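Local coordinates for protein B-agarase (Saccharophagus degradans, PDB 4BQ2) that hydrolyses beta-1,4 linkages of agarose as an exo-acting family 50 beta-agarase, probably releasing short products from chain ends, at residues A[90-103]-A[150-164]. Sequence-based numbering, arbitrary orientation. Where two conformers were deposited one is given.
Sequences VTDQNGAVFTRSID and RQFVWMWGVKNLDLS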
loop_
_atom_site.group_PDB
_atom_site.type_symbol
_atom_site.label_atom_id
_atom_site.label_comp_id
_atom_site.label_asym_id
_atom_site.label_seq_id
_atom_site.Cartn_x
_atom_site.Cartn_y
_atom_site.Cartn_z
ATOM N N VAL A 90 -7.476 -9.545 -17.171
ATOM C CA VAL A 90 -8.085 -9.733 -18.467
ATOM C C VAL A 90 -7.219 -8.937 -19.436
ATOM O O VAL A 90 -6.990 -7.749 -19.229
ATOM C CB VAL A 90 -9.551 -9.237 -18.473
ATOM C CG1 VAL A 90 -10.174 -9.389 -19.851
ATOM C CG2 VAL A 90 -10.379 -10.011 -17.445
ATOM N N THR A 91 -6.698 -9.625 -20.459
ATOM C CA THR A 91 -5.756 -9.040 -21.429
ATOM C C THR A 91 -6.372 -9.012 -22.836
ATOM O O THR A 91 -7.004 -9.986 -23.260
ATOM C CB THR A 91 -4.420 -9.820 -21.422
ATOM O OG1 THR A 91 -3.884 -9.804 -20.093
ATOM C CG2 THR A 91 -3.379 -9.171 -22.340
ATOM N N ASP A 92 -6.265 -7.874 -23.516
ATOM C CA ASP A 92 -6.787 -7.772 -24.871
ATOM C C ASP A 92 -5.679 -8.013 -25.899
ATOM O O ASP A 92 -4.507 -8.176 -25.555
ATOM C CB ASP A 92 -7.595 -6.478 -25.113
ATOM C CG ASP A 92 -6.743 -5.213 -25.162
ATOM O OD1 ASP A 92 -5.516 -5.246 -25.467
ATOM O OD2 ASP A 92 -7.317 -4.142 -24.898
ATOM N N GLN A 93 -6.066 -8.055 -27.163
ATOM C CA GLN A 93 -5.146 -8.417 -28.238
ATOM C C GLN A 93 -4.015 -7.436 -28.455
ATOM O O GLN A 93 -3.065 -7.750 -29.170
ATOM C CB GLN A 93 -5.916 -8.584 -29.545
ATOM C CG GLN A 93 -6.530 -7.320 -30.095
ATOM C CD GLN A 93 -7.479 -7.636 -31.230
ATOM O OE1 GLN A 93 -7.393 -8.706 -31.836
ATOM N NE2 GLN A 93 -8.428 -6.744 -31.482
ATOM N N ASN A 94 -4.118 -6.249 -27.860
ATOM C CA ASN A 94 -3.063 -5.248 -27.978
ATOM C C ASN A 94 -2.141 -5.240 -26.756
ATOM O O ASN A 94 -1.306 -4.339 -26.601
ATOM C CB ASN A 94 -3.685 -3.882 -28.162
ATOM C CG ASN A 94 -4.775 -3.887 -29.212
ATOM O OD1 ASN A 94 -4.521 -4.177 -30.379
ATOM N ND2 ASN A 94 -5.987 -3.551 -28.812
ATOM N N GLY A 95 -2.314 -6.243 -25.898
ATOM C CA GLY A 95 -1.554 -6.380 -24.650
ATOM C C GLY A 95 -2.024 -5.527 -23.478
ATOM O O GLY A 95 -1.418 -5.566 -22.416
ATOM N N ALA A 96 -3.113 -4.778 -23.656
ATOM C CA ALA A 96 -3.690 -3.997 -22.566
ATOM C C ALA A 96 -4.325 -4.926 -21.530
ATOM O O ALA A 96 -4.865 -5.943 -21.901
ATOM C CB ALA A 96 -4.698 -3.007 -23.085
ATOM N N VAL A 97 -4.227 -4.578 -20.245
ATOM C CA VAL A 97 -4.643 -5.479 -19.147
ATOM C C VAL A 97 -5.325 -4.681 -18.052
ATOM O O VAL A 97 -4.915 -3.538 -17.754
ATOM C CB VAL A 97 -3.461 -6.173 -18.400
ATOM C CG1 VAL A 97 -3.923 -7.463 -17.729
ATOM C CG2 VAL A 97 -2.245 -6.418 -19.269
ATOM N N PHE A 98 -6.328 -5.282 -17.414
ATOM C CA PHE A 98 -6.867 -4.721 -16.177
ATOM C C PHE A 98 -6.859 -5.804 -15.137
ATOM O O PHE A 98 -6.921 -6.995 -15.482
ATOM C CB PHE A 98 -8.265 -4.059 -16.338
ATOM C CG PHE A 98 -9.441 -5.028 -16.436
ATOM C CD1 PHE A 98 -9.824 -5.843 -15.346
ATOM C CD2 PHE A 98 -10.221 -5.075 -17.585
ATOM C CE1 PHE A 98 -10.911 -6.712 -15.442
ATOM C CE2 PHE A 98 -11.321 -5.920 -17.681
ATOM C CZ PHE A 98 -11.660 -6.746 -16.616
ATOM N N THR A 99 -6.755 -5.382 -13.871
ATOM C CA THR A 99 -6.703 -6.315 -12.740
ATOM C C THR A 99 -7.815 -5.959 -11.760
ATOM O O THR A 99 -7.912 -4.817 -11.294
ATOM C CB THR A 99 -5.338 -6.225 -11.985
ATOM O OG1 THR A 99 -4.260 -6.458 -12.894
ATOM C CG2 THR A 99 -5.255 -7.266 -10.862
ATOM N N ARG A 100 -8.632 -6.946 -11.421
ATOM C CA ARG A 100 -9.577 -6.795 -10.315
ATOM C C ARG A 100 -9.301 -7.947 -9.392
ATOM O O ARG A 100 -8.646 -8.900 -9.768
ATOM C CB ARG A 100 -11.038 -6.830 -10.801
ATOM C CG ARG A 100 -11.463 -5.639 -11.650
ATOM C CD ARG A 100 -13.003 -5.540 -11.737
ATOM N NE ARG A 100 -13.399 -4.365 -12.519
ATOM C CZ ARG A 100 -14.139 -3.344 -12.079
ATOM N NH1 ARG A 100 -14.636 -3.327 -10.840
ATOM N NH2 ARG A 100 -14.404 -2.328 -12.915
ATOM N N SER A 101 -9.803 -7.866 -8.171
ATOM C CA SER A 101 -9.564 -8.924 -7.218
ATOM C C SER A 101 -10.668 -8.920 -6.181
ATOM O O SER A 101 -11.343 -7.866 -5.961
ATOM C CB SER A 101 -8.182 -8.724 -6.533
ATOM O OG SER A 101 -7.947 -9.786 -5.612
ATOM N N ILE A 102 -10.859 -10.070 -5.533
ATOM C CA ILE A 102 -11.856 -10.189 -4.460
ATOM C C ILE A 102 -11.558 -11.428 -3.621
ATOM O O ILE A 102 -10.815 -12.320 -4.059
ATOM C CB ILE A 102 -13.306 -10.222 -5.045
ATOM C CG1 ILE A 102 -14.347 -9.984 -3.957
ATOM C CG2 ILE A 102 -13.569 -11.527 -5.794
ATOM C CD1 ILE A 102 -14.200 -8.629 -3.309
ATOM N N ASP A 103 -12.114 -11.482 -2.412
ATOM C CA ASP A 103 -12.046 -12.674 -1.563
ATOM C C ASP A 103 -13.126 -13.652 -1.993
ATOM O O ASP A 103 -14.227 -13.221 -2.347
ATOM C CB ASP A 103 -12.359 -12.306 -0.100
ATOM C CG ASP A 103 -13.734 -11.693 0.065
ATOM O OD1 ASP A 103 -13.921 -10.536 -0.395
ATOM O OD2 ASP A 103 -14.629 -12.383 0.647
ATOM N N ARG A 150 -21.636 -10.294 -6.320
ATOM C CA ARG A 150 -20.479 -9.559 -5.816
ATOM C C ARG A 150 -19.644 -8.967 -6.929
ATOM O O ARG A 150 -19.262 -9.661 -7.843
ATOM C CB ARG A 150 -19.628 -10.464 -4.943
ATOM C CG ARG A 150 -20.400 -11.007 -3.731
ATOM C CD ARG A 150 -19.450 -11.658 -2.745
ATOM N NE ARG A 150 -18.567 -10.675 -2.098
ATOM C CZ ARG A 150 -17.388 -10.992 -1.569
ATOM N NH1 ARG A 150 -16.950 -12.255 -1.598
ATOM N NH2 ARG A 150 -16.653 -10.054 -0.982
ATOM N N GLN A 151 -19.324 -7.688 -6.821
ATOM C CA GLN A 151 -18.526 -7.013 -7.848
ATOM C C GLN A 151 -17.036 -7.208 -7.554
ATOM O O GLN A 151 -16.587 -6.891 -6.446
ATOM C CB GLN A 151 -18.873 -5.507 -7.925
ATOM C CG GLN A 151 -18.099 -4.861 -9.059
ATOM C CD GLN A 151 -18.481 -3.443 -9.417
ATOM O OE1 GLN A 151 -18.889 -2.631 -8.571
ATOM N NE2 GLN A 151 -18.262 -3.109 -10.671
ATOM N N PHE A 152 -16.272 -7.755 -8.510
ATOM C CA PHE A 152 -14.804 -7.809 -8.367
ATOM C C PHE A 152 -14.344 -6.377 -8.115
ATOM O O PHE A 152 -14.855 -5.413 -8.743
ATOM C CB PHE A 152 -14.121 -8.314 -9.639
ATOM C CG PHE A 152 -13.820 -9.803 -9.670
ATOM C CD1 PHE A 152 -12.598 -10.292 -9.203
ATOM C CD2 PHE A 152 -14.716 -10.705 -10.261
ATOM C CE1 PHE A 152 -12.286 -11.659 -9.268
ATOM C CE2 PHE A 152 -14.422 -12.064 -10.323
ATOM C CZ PHE A 152 -13.201 -12.549 -9.838
ATOM N N VAL A 153 -13.375 -6.217 -7.222
ATOM C CA VAL A 153 -12.989 -4.876 -6.806
ATOM C C VAL A 153 -11.931 -4.343 -7.741
ATOM O O VAL A 153 -11.004 -5.072 -8.098
ATOM C CB VAL A 153 -12.407 -4.915 -5.384
ATOM C CG1 VAL A 153 -11.936 -3.557 -4.898
ATOM C CG2 VAL A 153 -13.436 -5.503 -4.426
ATOM N N TRP A 154 -11.990 -3.055 -8.062
ATOM C CA TRP A 154 -10.981 -2.477 -8.931
ATOM C C TRP A 154 -9.635 -2.397 -8.209
ATOM O O TRP A 154 -9.576 -1.941 -7.063
ATOM C CB TRP A 154 -11.387 -1.066 -9.367
ATOM C CG TRP A 154 -10.377 -0.470 -10.290
ATOM C CD1 TRP A 154 -9.506 0.546 -10.014
ATOM C CD2 TRP A 154 -10.128 -0.864 -11.638
ATOM N NE1 TRP A 154 -8.702 0.796 -11.107
ATOM C CE2 TRP A 154 -9.073 -0.058 -12.121
ATOM C CE3 TRP A 154 -10.699 -1.831 -12.495
ATOM C CZ2 TRP A 154 -8.587 -0.158 -13.438
ATOM C CZ3 TRP A 154 -10.202 -1.943 -13.818
ATOM C CH2 TRP A 154 -9.153 -1.110 -14.268
ATOM N N MET A 155 -8.569 -2.808 -8.906
ATOM C CA MET A 155 -7.202 -2.745 -8.404
ATOM C C MET A 155 -6.366 -1.761 -9.225
ATOM O O MET A 155 -5.906 -0.709 -8.709
ATOM C CB MET A 155 -6.570 -4.155 -8.369
ATOM C CG MET A 155 -7.350 -5.144 -7.502
ATOM S SD MET A 155 -7.340 -4.733 -5.737
ATOM C CE MET A 155 -5.770 -5.473 -5.276
ATOM N N TRP A 156 -6.160 -2.071 -10.502
ATOM C CA TRP A 156 -5.372 -1.182 -11.380
ATOM C C TRP A 156 -5.477 -1.659 -12.814
ATOM O O TRP A 156 -5.959 -2.772 -13.073
ATOM C CB TRP A 156 -3.876 -1.193 -10.982
ATOM C CG TRP A 156 -3.374 -2.570 -10.657
ATOM C CD1 TRP A 156 -3.058 -3.572 -11.530
ATOM C CD2 TRP A 156 -3.157 -3.098 -9.347
ATOM N NE1 TRP A 156 -2.653 -4.697 -10.843
ATOM C CE2 TRP A 156 -2.718 -4.432 -9.499
ATOM C CE3 TRP A 156 -3.297 -2.569 -8.051
ATOM C CZ2 TRP A 156 -2.411 -5.249 -8.401
ATOM C CZ3 TRP A 156 -3.011 -3.396 -6.951
ATOM C CH2 TRP A 156 -2.562 -4.715 -7.140
ATOM N N GLY A 157 -4.983 -0.827 -13.738
ATOM C CA GLY A 157 -4.821 -1.235 -15.124
ATOM C C GLY A 157 -5.710 -0.419 -16.053
ATOM O O GLY A 157 -6.122 0.717 -15.733
ATOM N N VAL A 158 -6.040 -1.010 -17.195
ATOM C CA VAL A 158 -6.772 -0.278 -18.239
ATOM C C VAL A 158 -8.286 -0.447 -18.058
ATOM O O VAL A 158 -8.783 -1.579 -18.036
ATOM C CB VAL A 158 -6.331 -0.712 -19.665
ATOM C CG1 VAL A 158 -7.194 -0.020 -20.713
ATOM C CG2 VAL A 158 -4.863 -0.374 -19.897
ATOM N N LYS A 159 -9.002 0.664 -17.912
ATOM C CA LYS A 159 -10.460 0.613 -17.693
ATOM C C LYS A 159 -11.276 0.189 -18.928
ATOM O O LYS A 159 -12.332 -0.456 -18.807
ATOM C CB LYS A 159 -10.985 1.951 -17.174
ATOM C CG LYS A 159 -10.863 2.117 -15.650
ATOM C CD LYS A 159 -9.562 2.815 -15.247
ATOM C CE LYS A 159 -9.626 3.287 -13.775
ATOM N NZ LYS A 159 -8.492 4.225 -13.464
ATOM N N ASN A 160 -10.808 0.582 -20.104
ATOM C CA ASN A 160 -11.487 0.204 -21.341
ATOM C C ASN A 160 -10.595 -0.560 -22.294
ATOM O O ASN A 160 -9.794 0.034 -23.039
ATOM C CB ASN A 160 -12.096 1.440 -21.986
ATOM C CG ASN A 160 -13.164 2.046 -21.105
ATOM O OD1 ASN A 160 -14.238 1.460 -20.927
ATOM N ND2 ASN A 160 -12.847 3.170 -20.480
ATOM N N LEU A 161 -10.731 -1.879 -22.227
ATOM C CA LEU A 161 -10.012 -2.815 -23.074
ATOM C C LEU A 161 -10.591 -2.795 -24.496
ATOM O O LEU A 161 -11.697 -2.300 -24.696
ATOM C CB LEU A 161 -10.097 -4.239 -22.504
ATOM C CG LEU A 161 -9.399 -4.525 -21.162
ATOM C CD1 LEU A 161 -9.478 -6.008 -20.839
ATOM C CD2 LEU A 161 -7.941 -4.047 -21.166
ATOM N N ASP A 162 -9.840 -3.350 -25.454
ATOM C CA ASP A 162 -10.334 -3.561 -26.827
ATOM C C ASP A 162 -11.191 -4.821 -26.844
ATOM O O ASP A 162 -10.690 -5.929 -27.026
ATOM C CB ASP A 162 -9.145 -3.675 -27.813
ATOM C CG ASP A 162 -9.573 -3.888 -29.270
ATOM O OD1 ASP A 162 -10.787 -3.886 -29.597
ATOM O OD2 ASP A 162 -8.659 -4.072 -30.090
ATOM N N LEU A 163 -12.494 -4.624 -26.662
ATOM C CA LEU A 163 -13.465 -5.714 -26.602
ATOM C C LEU A 163 -13.554 -6.523 -27.908
ATOM O O LEU A 163 -14.004 -7.682 -27.911
ATOM C CB LEU A 163 -14.837 -5.170 -26.171
ATOM C CG LEU A 163 -14.844 -4.601 -24.735
ATOM C CD1 LEU A 163 -16.266 -4.376 -24.233
ATOM C CD2 LEU A 163 -14.105 -5.519 -23.761
ATOM N N SER A 164 -13.091 -5.931 -29.007
ATOM C CA SER A 164 -13.086 -6.653 -30.287
ATOM C C SER A 164 -12.056 -7.775 -30.283
ATOM O O SER A 164 -12.148 -8.689 -31.101
ATOM C CB SER A 164 -12.909 -5.700 -31.484
ATOM O OG SER A 164 -11.619 -5.088 -31.503
HETATM O O HOH W 1 -10.170 -6.320 -34.023
#
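Arg100 turns CG away from its own carbonyl carbon (chi1 -68°) and runs extended to NE, which brings its guanidinium face to the Trp154 edge and its NH1 to the backbone O of Phe152. Strand 97-103 pairs antiparallel with residues 153-157, interrupted in register, but not ended, by a classic beta bulge, in the CBM-like domain of the agarase. At the bulge Met155 and Trp156 both face Thr99. Thr99 O accepts from Met155 N at 3.2 Å and weakly from Trp156 N.

Trp154 CE3 lies over one face of the Arg100 guanidinium. Arg100 NH1 donates to Phe152 O at 3.0 Å, close to the guanidinium plane. Ile102 CG2 sits over the Phe152 ring, a CH-pi contact 4.0 Å from the centroid. At the strand end a bend at chi3 (68°) turns the Arg150 guanidinium end-on to Asp103 in a salt bridge, NH2 to OD1 at 2.8 Å and NH1 to OD2. Arg150 NH1 also hydrogen-bonds Tyr112 OH of strand 110-115.

Beyond the bulge, Leu161 CD1 packs on Phe98 CD2 at 3.5 Å and on Val90. The turn 92-95 is tied to Asp162. Asp92 OD2 takes a nearly straight bond from Asp162 N (2.7 Å, 178°). Asp162 OD2 accepts from Gln93 NE2 above its carboxylate plane, and from Asn94 ND2 on its anti lone pair at 3.0 Å.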